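Local structure of PrgX (Enterococcus faecalis, 2AWI) at residues N158-N161 against E167-S170; L239-Q244 against Y254-N259; Y243-D248 against E287-P292; D271-L276 against T296-N301. The protein serves as receptor for the peptide sex pheromone cCF10 and probably binds DNA as a repressor that regulates conjugation. The protein carries 1 engineered substitution. All blocks are in the same frame, centred on the assembly; numbering follows the deposited sequence.

Overall arrangement
In this strandless chain of helices and loops, three contacts join helices or their ends, while interaction 3 sets helix 230-248 against loop 287-292. Interactions 1, 2 and 3 are buried, interaction 4 only partly so. Interaction 1, centred about 25 Å from interaction 2, is purely aliphatic. Interactions 2 and 3 share helix 230-248, have centres about 8 Å apart and touch through Tyr254, which packs on Phe245, Pro291 and Pro292; both also touch the third subunit. Their chemistry differs: an amide-amide hydrogen bond beside an alanine in interaction 2, a T-shaped phenylalanine pair and a leucine against a carboxylate in interaction 3. Interaction 4 meets interaction 3 where Pro291 packs on Thr296, and relies on a histidine-tyrosine pair.

Interaction 1 (N158-N161 against E167-S170); sequences NLLN and EVSS
Next to the Leu159 and Leu160 side chains that receive Val168, Asn158, which does not face that valine, has its OD1 hydrogen-bonded to Ser111 OG of helix 107-122. The contact with residues 167-170 itself is aliphatic, and Val168 carries nearly all of that segment's share. Both of its methyls lie against Leu159 CB, CG2 at 3.7 Å and CG1 at 3.9 Å, and CG2 also comes near the carbonyl oxygen of that residue. CG1, placed anti to the backbone N of Val168 (chi1 -179°), bridges the two leucines, since it also stands 3.9 Å from Leu160 CD2. Leu159 thus meets the valine with the base of its side chain, whereas Leu160 does so chiefly with one branch, CD2, at the end of an extended chain. The backbones are closest at the same place, with the CA atoms of Leu160 and Val168 6.4 Å apart. Consecutive helices of the TPR-type C-terminal region, 150-159 and 165-172, are held together here across a short connection. Around this point Leu159 also packs on Leu114 of helix 107-122, and Leu160 extends the core to Tyr165 and Ile172 of helix 165-172 and to Ala197 and Ile200 of helix 184-203.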
loop_
_atom_site.group_PDB
_atom_site.type_symbol
_atom_site.label_atom_id
_atom_site.label_comp_id
_atom_site.label_asym_id
_atom_site.label_seq_id
_atom_site.Cartn_x
_atom_site.Cartn_y
_atom_site.Cartn_z
ATOM N N ASN A 158 -36.938 -2.136 9.700
ATOM C CA ASN A 158 -37.801 -1.239 8.939
ATOM C C ASN A 158 -38.026 0.063 9.719
ATOM O O ASN A 158 -38.130 1.137 9.125
ATOM C CB ASN A 158 -39.152 -1.915 8.668
ATOM C CG ASN A 158 -39.037 -3.127 7.749
ATOM O OD1 ASN A 158 -39.925 -3.981 7.720
ATOM N ND2 ASN A 158 -37.956 -3.196 6.985
ATOM N N LEU A 159 -38.096 -0.039 11.045
ATOM C CA LEU A 159 -38.305 1.126 11.903
ATOM C C LEU A 159 -37.093 2.051 11.924
ATOM O O LEU A 159 -37.243 3.275 11.934
ATOM C CB LEU A 159 -38.631 0.688 13.335
ATOM C CG LEU A 159 -39.965 -0.032 13.545
ATOM C CD1 LEU A 159 -40.020 -0.595 14.953
ATOM C CD2 LEU A 159 -41.119 0.936 13.295
ATOM N N LEU A 160 -35.895 1.471 11.944
ATOM C CA LEU A 160 -34.675 2.273 11.955
ATOM C C LEU A 160 -34.600 3.096 10.679
ATOM O O LEU A 160 -33.795 4.018 10.570
ATOM C CB LEU A 160 -33.436 1.377 12.044
ATOM C CG LEU A 160 -33.058 0.770 13.401
ATOM C CD1 LEU A 160 -31.882 -0.188 13.245
ATOM C CD2 LEU A 160 -32.690 1.883 14.369
ATOM N N ASN A 161 -35.461 2.763 9.723
ATOM C CA ASN A 161 -35.487 3.431 8.431
ATOM C C ASN A 161 -36.466 4.602 8.339
ATOM O O ASN A 161 -36.319 5.471 7.481
ATOM C CB ASN A 161 -35.821 2.405 7.349
ATOM C CG ASN A 161 -35.375 2.844 5.973
ATOM O OD1 ASN A 161 -34.178 2.903 5.688
ATOM N ND2 ASN A 161 -36.335 3.164 5.110
ATOM N N GLU A 167 -36.436 6.245 19.239
ATOM C CA GLU A 167 -37.771 5.660 19.348
ATOM C C GLU A 167 -37.775 4.176 18.991
ATOM O O GLU A 167 -38.776 3.484 19.186
ATOM C CB GLU A 167 -38.751 6.380 18.422
ATOM C CG GLU A 167 -38.970 7.841 18.738
ATOM C CD GLU A 167 -40.020 8.462 17.840
ATOM O OE1 GLU A 167 -41.155 7.932 17.802
ATOM O OE2 GLU A 167 -39.712 9.477 17.174
ATOM N N VAL A 168 -36.655 3.690 18.466
ATOM C CA VAL A 168 -36.559 2.299 18.068
ATOM C C VAL A 168 -35.627 1.510 18.973
ATOM O O VAL A 168 -35.936 0.383 19.355
ATOM C CB VAL A 168 -36.057 2.183 16.611
ATOM C CG1 VAL A 168 -35.983 0.724 16.194
ATOM C CG2 VAL A 168 -36.978 2.953 15.686
ATOM N N SER A 169 -34.497 2.110 19.327
ATOM C CA SER A 169 -33.510 1.441 20.170
ATOM C C SER A 169 -34.103 0.642 21.331
ATOM O O SER A 169 -33.777 -0.529 21.519
ATOM C CB SER A 169 -32.508 2.459 20.721
ATOM O OG SER A 169 -33.150 3.397 21.565
ATOM N N SER A 170 -34.971 1.271 22.111
ATOM C CA SER A 170 -35.566 0.599 23.261
ATOM C C SER A 170 -36.351 -0.648 22.860
ATOM O O SER A 170 -36.554 -1.547 23.674
ATOM C CB SER A 170 -36.467 1.570 24.033
ATOM O OG SER A 170 -37.492 2.091 23.207
#

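Interaction 2 (L239-Q244 against Y254-N259); sequences LKQIYQ and YLNAVN
Gln241 meets Asn256 and Ala257 across an antiparallel helical hairpin, formed by helices 230-248 and 251-266 in the TPR-type region. The short axes run at 158° to each other and approach to 8.2 Å, closest in backbone terms at Gln241 and Ala257. The small methyl of Ala257 suits this spacing: its CB sits 3.9 Å from Gln241 CB and receives the CD1 methyl of Ile242 at 3.6 Å. On the other flank of the interface the two amides meet. Asn256 ND2 donates to Gln241 OE1 over 2.7 Å, with the acceptor lying in the plane of the asparagine amide, but the donor stands above the plane of the glutamine carbonyl, 51° out of it. The amide planes are accordingly far from coplanar. Gln241 gets there by folding back at chi2 (-57°), which lays its CG and CD against Asn256 CB. A weak bond from its NE2 to Asn237 OD1, one turn earlier, helps to fix the amide's rotation. Further out, Ile242 is backed by Ile202 of helix 184-203 and by Leu280 and Ile283 of helix 270-286, while Asn256 packs on Ile266 of the second subunit. One turn beyond Asn256, Asn259 OD1 is hydrogen-bonded to ND2 of Asn259 of that same neighbouring subunit.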
loop_
_atom_site.group_PDB
_atom_site.type_symbol
_atom_site.label_atom_id
_atom_site.label_comp_id
_atom_site.label_asym_id
_atom_site.label_seq_id
_atom_site.Cartn_x
_atom_site.Cartn_y
_atom_site.Cartn_z
ATOM N N LEU A 239 -16.934 -0.930 10.577
ATOM C CA LEU A 239 -17.549 0.001 11.507
ATOM C C LEU A 239 -16.819 -0.104 12.842
ATOM O O LEU A 239 -16.723 0.863 13.588
ATOM C CB LEU A 239 -19.039 -0.320 11.665
ATOM C CG LEU A 239 -19.870 0.048 10.429
ATOM C CD1 LEU A 239 -21.240 -0.635 10.467
ATOM C CD2 LEU A 239 -20.016 1.562 10.365
ATOM N N LYS A 240 -16.293 -1.290 13.118
ATOM C CA LYS A 240 -15.543 -1.536 14.339
ATOM C C LYS A 240 -14.224 -0.774 14.242
ATOM O O LYS A 240 -13.773 -0.169 15.214
ATOM C CB LYS A 240 -15.280 -3.034 14.498
ATOM C CG LYS A 240 -14.468 -3.418 15.721
ATOM C CD LYS A 240 -14.176 -4.912 15.717
ATOM C CE LYS A 240 -13.218 -5.309 16.826
ATOM N NZ LYS A 240 -12.884 -6.764 16.766
ATOM N N GLN A 241 -13.606 -0.802 13.063
ATOM C CA GLN A 241 -12.350 -0.093 12.854
ATOM C C GLN A 241 -12.596 1.403 13.050
ATOM O O GLN A 241 -11.753 2.114 13.590
ATOM C CB GLN A 241 -11.808 -0.355 11.443
ATOM C CG GLN A 241 -11.388 -1.800 11.173
ATOM C CD GLN A 241 -10.345 -2.306 12.152
ATOM O OE1 GLN A 241 -9.307 -1.678 12.355
ATOM N NE2 GLN A 241 -10.618 -3.453 12.763
ATOM N N ILE A 242 -13.756 1.876 12.606
ATOM C CA ILE A 242 -14.104 3.282 12.762
ATOM C C ILE A 242 -14.345 3.572 14.246
ATOM O O ILE A 242 -13.963 4.623 14.750
ATOM C CB ILE A 242 -15.365 3.632 11.957
ATOM C CG1 ILE A 242 -15.094 3.421 10.467
ATOM C CG2 ILE A 242 -15.799 5.065 12.243
ATOM C CD1 ILE A 242 -13.954 4.267 9.918
ATOM N N TYR A 243 -14.980 2.629 14.935
ATOM C CA TYR A 243 -15.254 2.763 16.362
ATOM C C TYR A 243 -13.940 2.952 17.120
ATOM O O TYR A 243 -13.841 3.814 17.992
ATOM C CB TYR A 243 -15.959 1.510 16.886
ATOM C CG TYR A 243 -16.097 1.460 18.397
ATOM C CD1 TYR A 243 -17.101 2.173 19.050
ATOM C CD2 TYR A 243 -15.214 0.709 19.176
ATOM C CE1 TYR A 243 -17.225 2.143 20.440
ATOM C CE2 TYR A 243 -15.331 0.674 20.572
ATOM C CZ TYR A 243 -16.339 1.395 21.194
ATOM O OH TYR A 243 -16.462 1.386 22.568
ATOM N N GLN A 244 -12.944 2.136 16.780
ATOM C CA GLN A 244 -11.632 2.191 17.420
ATOM C C GLN A 244 -10.915 3.509 17.144
ATOM O O GLN A 244 -10.173 4.005 17.987
ATOM C CB GLN A 244 -10.761 1.028 16.938
ATOM C CG GLN A 244 -11.338 -0.348 17.238
ATOM C CD GLN A 244 -10.510 -1.483 16.647
ATOM O OE1 GLN A 244 -10.856 -2.658 16.790
ATOM N NE2 GLN A 244 -9.413 -1.136 15.980
ATOM N N TYR A 254 -7.716 3.384 11.069
ATOM C CA TYR A 254 -8.214 4.185 9.965
ATOM C C TYR A 254 -7.829 3.524 8.654
ATOM O O TYR A 254 -8.609 3.507 7.706
ATOM C CB TYR A 254 -7.643 5.601 10.023
ATOM C CG TYR A 254 -8.329 6.561 9.079
ATOM C CD1 TYR A 254 -8.023 6.575 7.716
ATOM C CD2 TYR A 254 -9.320 7.425 9.545
ATOM C CE1 TYR A 254 -8.695 7.429 6.840
ATOM C CE2 TYR A 254 -9.998 8.279 8.681
ATOM C CZ TYR A 254 -9.682 8.274 7.334
ATOM O OH TYR A 254 -10.373 9.102 6.489
ATOM N N LEU A 255 -6.620 2.980 8.612
ATOM C CA LEU A 255 -6.130 2.298 7.427
ATOM C C LEU A 255 -6.924 1.010 7.199
ATOM O O LEU A 255 -7.321 0.717 6.071
ATOM C CB LEU A 255 -4.643 1.977 7.583
ATOM C CG LEU A 255 -3.750 3.194 7.849
ATOM C CD1 LEU A 255 -2.292 2.751 7.920
ATOM C CD2 LEU A 255 -3.945 4.231 6.743
ATOM N N ASN A 256 -7.159 0.246 8.267
ATOM C CA ASN A 256 -7.921 -0.992 8.152
ATOM C C ASN A 256 -9.278 -0.695 7.511
ATOM O O ASN A 256 -9.707 -1.387 6.588
ATOM C CB ASN A 256 -8.135 -1.639 9.527
ATOM C CG ASN A 256 -6.855 -2.226 10.119
ATOM O OD1 ASN A 256 -5.929 -2.590 9.398
ATOM N ND2 ASN A 256 -6.814 -2.343 11.441
ATOM N N ALA A 257 -9.942 0.349 8.002
ATOM C CA ALA A 257 -11.244 0.739 7.478
ATOM C C ALA A 257 -11.148 1.078 5.999
ATOM O O ALA A 257 -11.970 0.620 5.206
ATOM C CB ALA A 257 -11.793 1.931 8.255
ATOM N N VAL A 258 -10.154 1.880 5.627
ATOM C CA VAL A 258 -9.978 2.263 4.227
ATOM C C VAL A 258 -9.692 1.016 3.388
ATOM O O VAL A 258 -10.185 0.868 2.268
ATOM C CB VAL A 258 -8.800 3.267 4.047
ATOM C CG1 VAL A 258 -8.678 3.681 2.578
ATOM C CG2 VAL A 258 -9.017 4.505 4.919
ATOM N N ASN A 259 -8.904 0.110 3.951
ATOM C CA ASN A 259 -8.547 -1.114 3.264
ATOM C C ASN A 259 -9.775 -2.001 3.036
ATOM O O ASN A 259 -9.880 -2.700 2.020
ATOM C CB ASN A 259 -7.485 -1.854 4.069
ATOM C CG ASN A 259 -6.991 -3.087 3.370
ATOM O OD1 ASN A 259 -6.843 -3.106 2.148
ATOM N ND2 ASN A 259 -6.721 -4.131 4.142
#

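Interaction 3 (Y243-D248 against E287-P292); sequences YQFLTD and EKFTPP
Phe245 points its edge at the face of Phe289 in a T-shaped pair, which ties the end of helix 230-248 to the loop leaving helix 270-286. That helix closes in a Schellman motif, with Lys288 at positive phi (61°), and the chain then runs on toward helix 293-300. The ring centroids are 5.3 Å apart and the planes stand at 78°. Phe245 CZ is aimed almost at the middle of the other ring, 3.8 Å above its plane. Phe245 reaches over with its CG anti to the backbone N (chi1 -178°), and its ring makes a second edge-to-face pair with Tyr254. Alongside, Leu246 and Glu287 cross at about a right angle. The CD2 methyl of the leucine rests 3.8 Å from Glu287 CD and only slightly farther from both carboxylate oxygens, with the glutamate chain bent at chi2, which brings its carboxylate alongside the methyl. Those oxygens are gripped elsewhere, OE2 by a salt bridge to Arg205 NE and OE1 by one to Lys249 NZ, which should favour the charged form. The third subunit closes over this corner: its Phe289 packs on Phe245, and Asp248 O of that subunit hydrogen-bonds Thr290 OG1. Near the C-terminal end of helix 230-248, Tyr243 O accepts from Thr247 N at 3.0 Å and from Thr247 OG1 at 2.9 Å, on opposite faces of its carbonyl plane.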
loop_
_atom_site.group_PDB
_atom_site.type_symbol
_atom_site.label_atom_id
_atom_site.label_comp_id
_atom_site.label_asym_id
_atom_site.label_seq_id
_atom_site.Cartn_x
_atom_site.Cartn_y
_atom_site.Cartn_z
ATOM N N TYR A 243 -14.980 2.629 14.935
ATOM C CA TYR A 243 -15.254 2.763 16.362
ATOM C C TYR A 243 -13.940 2.952 17.120
ATOM O O TYR A 243 -13.841 3.814 17.992
ATOM C CB TYR A 243 -15.959 1.510 16.886
ATOM C CG TYR A 243 -16.097 1.460 18.397
ATOM C CD1 TYR A 243 -17.101 2.173 19.050
ATOM C CD2 TYR A 243 -15.214 0.709 19.176
ATOM C CE1 TYR A 243 -17.225 2.143 20.440
ATOM C CE2 TYR A 243 -15.331 0.674 20.572
ATOM C CZ TYR A 243 -16.339 1.395 21.194
ATOM O OH TYR A 243 -16.462 1.386 22.568
ATOM N N GLN A 244 -12.944 2.136 16.780
ATOM C CA GLN A 244 -11.632 2.191 17.420
ATOM C C GLN A 244 -10.915 3.509 17.144
ATOM O O GLN A 244 -10.173 4.005 17.987
ATOM C CB GLN A 244 -10.761 1.028 16.938
ATOM C CG GLN A 244 -11.338 -0.348 17.238
ATOM C CD GLN A 244 -10.510 -1.483 16.647
ATOM O OE1 GLN A 244 -10.856 -2.658 16.790
ATOM N NE2 GLN A 244 -9.413 -1.136 15.980
ATOM N N PHE A 245 -11.131 4.066 15.959
ATOM C CA PHE A 245 -10.507 5.326 15.593
ATOM C C PHE A 245 -11.165 6.445 16.393
ATOM O O PHE A 245 -10.489 7.311 16.962
ATOM C CB PHE A 245 -10.687 5.593 14.096
ATOM C CG PHE A 245 -10.035 6.864 13.619
ATOM C CD1 PHE A 245 -8.646 6.988 13.595
ATOM C CD2 PHE A 245 -10.810 7.938 13.196
ATOM C CE1 PHE A 245 -8.039 8.164 13.154
ATOM C CE2 PHE A 245 -10.217 9.119 12.753
ATOM C CZ PHE A 245 -8.825 9.234 12.732
ATOM N N LEU A 246 -12.492 6.419 16.435
ATOM C CA LEU A 246 -13.248 7.429 17.154
ATOM C C LEU A 246 -12.921 7.436 18.644
ATOM O O LEU A 246 -12.984 8.480 19.288
ATOM C CB LEU A 246 -14.750 7.200 16.961
ATOM C CG LEU A 246 -15.308 7.308 15.542
ATOM C CD1 LEU A 246 -16.821 7.189 15.602
ATOM C CD2 LEU A 246 -14.898 8.638 14.913
ATOM N N THR A 247 -12.567 6.273 19.183
ATOM C CA THR A 247 -12.252 6.147 20.604
ATOM C C THR A 247 -10.856 6.646 20.958
ATOM O O THR A 247 -10.683 7.387 21.925
ATOM C CB THR A 247 -12.376 4.686 21.070
ATOM O OG1 THR A 247 -13.729 4.241 20.893
ATOM C CG2 THR A 247 -11.985 4.560 22.542
ATOM N N ASP A 248 -9.865 6.228 20.176
ATOM C CA ASP A 248 -8.484 6.630 20.403
ATOM C C ASP A 248 -7.742 6.826 19.087
ATOM O O ASP A 248 -6.857 6.043 18.753
ATOM C CB ASP A 248 -7.761 5.583 21.255
ATOM C CG ASP A 248 -8.198 4.165 20.937
ATOM O OD1 ASP A 248 -9.361 3.824 21.235
ATOM O OD2 ASP A 248 -7.386 3.389 20.391
ATOM N N GLU A 287 -14.499 14.732 12.305
ATOM C CA GLU A 287 -13.288 14.589 13.103
ATOM C C GLU A 287 -12.186 15.512 12.587
ATOM O O GLU A 287 -11.061 15.494 13.089
ATOM C CB GLU A 287 -12.808 13.134 13.087
ATOM C CG GLU A 287 -13.847 12.134 13.572
ATOM C CD GLU A 287 -14.258 12.356 15.016
ATOM O OE1 GLU A 287 -13.384 12.306 15.904
ATOM O OE2 GLU A 287 -15.462 12.576 15.263
ATOM N N LYS A 288 -12.523 16.322 11.588
ATOM C CA LYS A 288 -11.582 17.266 10.989
ATOM C C LYS A 288 -10.363 16.591 10.357
ATOM O O LYS A 288 -9.263 17.147 10.353
ATOM C CB LYS A 288 -11.129 18.293 12.034
ATOM C CG LYS A 288 -12.280 19.010 12.718
ATOM C CD LYS A 288 -13.175 19.707 11.704
ATOM C CE LYS A 288 -14.432 20.261 12.357
ATOM N NZ LYS A 288 -14.098 21.163 13.494
ATOM N N PHE A 289 -10.576 15.389 9.827
ATOM C CA PHE A 289 -9.529 14.626 9.156
ATOM C C PHE A 289 -9.856 14.586 7.670
ATOM O O PHE A 289 -11.013 14.414 7.289
ATOM C CB PHE A 289 -9.477 13.188 9.676
ATOM C CG PHE A 289 -8.411 12.943 10.706
ATOM C CD1 PHE A 289 -8.639 13.227 12.049
ATOM C CD2 PHE A 289 -7.180 12.407 10.330
ATOM C CE1 PHE A 289 -7.657 12.975 13.009
ATOM C CE2 PHE A 289 -6.191 12.152 11.277
ATOM C CZ PHE A 289 -6.430 12.436 12.621
ATOM N N THR A 290 -8.844 14.756 6.829
ATOM C CA THR A 290 -9.054 14.695 5.386
ATOM C C THR A 290 -8.808 13.240 4.981
ATOM O O THR A 290 -7.699 12.724 5.129
ATOM C CB THR A 290 -8.061 15.599 4.629
ATOM O OG1 THR A 290 -8.077 16.913 5.201
ATOM C CG2 THR A 290 -8.444 15.692 3.162
ATOM N N PRO A 291 -9.843 12.555 4.467
ATOM C CA PRO A 291 -9.687 11.156 4.062
ATOM C C PRO A 291 -8.708 11.010 2.902
ATOM O O PRO A 291 -8.442 11.974 2.184
ATOM C CB PRO A 291 -11.109 10.749 3.692
ATOM C CG PRO A 291 -11.660 12.012 3.107
ATOM C CD PRO A 291 -11.164 13.075 4.067
ATOM N N PRO A 292 -8.148 9.805 2.715
ATOM C CA PRO A 292 -7.187 9.501 1.648
ATOM C C PRO A 292 -7.622 9.926 0.246
ATOM O O PRO A 292 -8.811 10.035 -0.046
ATOM C CB PRO A 292 -7.018 7.991 1.768
ATOM C CG PRO A 292 -7.111 7.784 3.239
ATOM C CD PRO A 292 -8.305 8.643 3.609
#

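Interaction 4 (D271-L276 against T296-N301); sequences DIHRSL and TMYYEN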
loop_
_atom_site.group_PDB
_atom_site.type_symbol
_atom_site.label_atom_id
_atom_site.label_comp_id
_atom_site.label_asym_id
_atom_site.label_seq_id
_atom_site.Cartn_x
_atom_site.Cartn_y
_atom_site.Cartn_z
ATOM N N ASP A 271 -22.419 -0.733 -4.781
ATOM C CA ASP A 271 -23.341 0.003 -3.920
ATOM C C ASP A 271 -22.806 0.111 -2.489
ATOM O O ASP A 271 -22.889 1.173 -1.859
ATOM C CB ASP A 271 -24.722 -0.655 -3.917
ATOM C CG ASP A 271 -25.397 -0.595 -5.276
ATOM O OD1 ASP A 271 -25.284 0.452 -5.951
ATOM O OD2 ASP A 271 -26.052 -1.585 -5.663
ATOM N N ILE A 272 -22.253 -0.984 -1.981
ATOM C CA ILE A 272 -21.688 -0.981 -0.646
ATOM C C ILE A 272 -20.423 -0.120 -0.617
ATOM O O ILE A 272 -20.201 0.641 0.321
ATOM C CB ILE A 272 -21.352 -2.407 -0.187
ATOM C CG1 ILE A 272 -22.643 -3.139 0.191
ATOM C CG2 ILE A 272 -20.371 -2.361 0.981
ATOM C CD1 ILE A 272 -22.430 -4.602 0.574
ATOM N N HIS A 273 -19.597 -0.243 -1.651
ATOM C CA HIS A 273 -18.369 0.539 -1.737
ATOM C C HIS A 273 -18.729 2.011 -1.749
ATOM O O HIS A 273 -18.094 2.829 -1.091
ATOM C CB HIS A 273 -17.603 0.191 -3.017
ATOM C CG HIS A 273 -16.380 1.027 -3.236
ATOM N ND1 HIS A 273 -16.357 2.101 -4.099
ATOM C CD2 HIS A 273 -15.143 0.958 -2.687
ATOM C CE1 HIS A 273 -15.158 2.658 -4.073
ATOM N NE2 HIS A 273 -14.403 1.982 -3.224
ATOM N N ARG A 274 -19.762 2.326 -2.516
ATOM C CA ARG A 274 -20.268 3.677 -2.664
ATOM C C ARG A 274 -20.697 4.231 -1.303
ATOM O O ARG A 274 -20.226 5.282 -0.876
ATOM C CB ARG A 274 -21.460 3.649 -3.623
ATOM C CG ARG A 274 -21.986 4.996 -4.090
ATOM C CD ARG A 274 -23.312 4.788 -4.820
ATOM N NE ARG A 274 -23.726 5.934 -5.628
ATOM C CZ ARG A 274 -23.943 7.158 -5.156
ATOM N NH1 ARG A 274 -23.784 7.418 -3.864
ATOM N NH2 ARG A 274 -24.333 8.124 -5.979
ATOM N N SER A 275 -21.579 3.509 -0.617
ATOM C CA SER A 275 -22.081 3.951 0.681
ATOM C C SER A 275 -20.999 4.084 1.753
ATOM O O SER A 275 -21.053 4.989 2.585
ATOM C CB SER A 275 -23.177 3.007 1.179
ATOM O OG SER A 275 -22.650 2.046 2.070
ATOM N N LEU A 276 -20.017 3.192 1.745
ATOM C CA LEU A 276 -18.949 3.264 2.731
ATOM C C LEU A 276 -18.033 4.461 2.487
ATOM O O LEU A 276 -17.522 5.062 3.433
ATOM C CB LEU A 276 -18.147 1.964 2.740
ATOM C CG LEU A 276 -18.606 0.917 3.763
ATOM C CD1 LEU A 276 -20.122 0.893 3.875
ATOM C CD2 LEU A 276 -18.065 -0.448 3.355
ATOM N N THR A 296 -11.778 10.207 -1.603
ATOM C CA THR A 296 -12.292 11.484 -2.091
ATOM C C THR A 296 -12.510 11.545 -3.602
ATOM O O THR A 296 -13.303 12.353 -4.083
ATOM C CB THR A 296 -11.370 12.644 -1.676
ATOM O OG1 THR A 296 -10.019 12.342 -2.049
ATOM C CG2 THR A 296 -11.448 12.867 -0.176
ATOM N N MET A 297 -11.814 10.696 -4.352
ATOM C CA MET A 297 -11.973 10.689 -5.802
ATOM C C MET A 297 -13.312 10.045 -6.149
ATOM O O MET A 297 -14.023 10.506 -7.043
ATOM C CB MET A 297 -10.833 9.911 -6.462
ATOM C CG MET A 297 -10.627 10.246 -7.935
ATOM S SD MET A 297 -10.174 11.993 -8.194
ATOM C CE MET A 297 -11.616 12.596 -9.101
ATOM N N TYR A 298 -13.648 8.976 -5.430
ATOM C CA TYR A 298 -14.905 8.260 -5.636
ATOM C C TYR A 298 -16.096 9.110 -5.205
ATOM O O TYR A 298 -17.000 9.376 -5.997
ATOM C CB TYR A 298 -14.901 6.948 -4.846
ATOM C CG TYR A 298 -13.910 5.931 -5.363
ATOM C CD1 TYR A 298 -12.967 5.353 -4.514
ATOM C CD2 TYR A 298 -13.913 5.550 -6.705
ATOM C CE1 TYR A 298 -12.047 4.421 -4.987
ATOM C CE2 TYR A 298 -12.999 4.617 -7.191
ATOM C CZ TYR A 298 -12.069 4.057 -6.327
ATOM O OH TYR A 298 -11.164 3.131 -6.804
ATOM N N TYR A 299 -16.089 9.536 -3.946
ATOM C CA TYR A 299 -17.164 10.355 -3.398
ATOM C C TYR A 299 -17.419 11.582 -4.268
ATOM O O TYR A 299 -18.544 11.818 -4.711
ATOM C CB TYR A 299 -16.811 10.785 -1.969
ATOM C CG TYR A 299 -17.810 11.722 -1.320
ATOM C CD1 TYR A 299 -17.731 13.105 -1.511
ATOM C CD2 TYR A 299 -18.831 11.225 -0.509
ATOM C CE1 TYR A 299 -18.644 13.968 -0.906
ATOM C CE2 TYR A 299 -19.750 12.077 0.099
ATOM C CZ TYR A 299 -19.652 13.446 -0.102
ATOM O OH TYR A 299 -20.559 14.283 0.509
ATOM N N GLU A 300 -16.364 12.352 -4.512
ATOM C CA GLU A 300 -16.454 13.561 -5.323
ATOM C C GLU A 300 -17.250 13.303 -6.603
ATOM O O GLU A 300 -18.098 14.110 -6.989
ATOM C CB GLU A 300 -15.047 14.054 -5.666
ATOM C CG GLU A 300 -14.951 15.532 -5.998
ATOM C CD GLU A 300 -13.519 15.975 -6.244
ATOM O OE1 GLU A 300 -13.289 17.196 -6.386
ATOM O OE2 GLU A 300 -12.624 15.101 -6.298
ATOM N N ASN A 301 -16.978 12.174 -7.251
ATOM C CA ASN A 301 -17.672 11.805 -8.482
ATOM C C ASN A 301 -18.970 11.046 -8.187
ATOM O O ASN A 301 -19.180 9.982 -8.810
ATOM C CB ASN A 301 -16.762 10.938 -9.363
ATOM C CG ASN A 301 -15.547 11.697 -9.882
ATOM O OD1 ASN A 301 -15.678 12.679 -10.617
ATOM N ND2 ASN A 301 -14.356 11.242 -9.502
#
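A T-shaped histidine-tyrosine pair, His273 and Tyr298, fastens the last modelled helix of the chain, 293-300, to the first turns of helix 270-286. The imidazole presents its edge to one face of the phenol ring, with the planes 84° apart and the centroids separated by 4.7 Å. CE1 of His273 leads the approach: it hovers over the Tyr298 ring, displaced from the centre toward the rim, and is nearest to Tyr298 CD1 at 3.5 Å. NE2 follows along the same edge, 3.8 Å from Tyr298 CE1. Since CE1 lies between the two ring nitrogens, its C-H is probably polarised enough to suit the electron-rich face of the phenol. The histidine is swung out by a first torsion that sets CG anti to its own N (chi1 176°), and the two side chains cross at about a right angle. All the surface buried between the two segments, 80 Å², comes from this one pair. The tyrosine remains exposed on the whole, whereas the histidine is buried, packed on Ile261 and Lys265 of helix 251-266. Lys265 also touches Tyr298, so helix 251-266 borders both side chains. On helix 270-286, Val277 supports Tyr298 as well as Tyr299, and Tyr299 continues along that helix to Glu278 and Thr281. Helix 293-300 therefore lies against helix 270-286, with helix 251-266 flanking the aromatic pair.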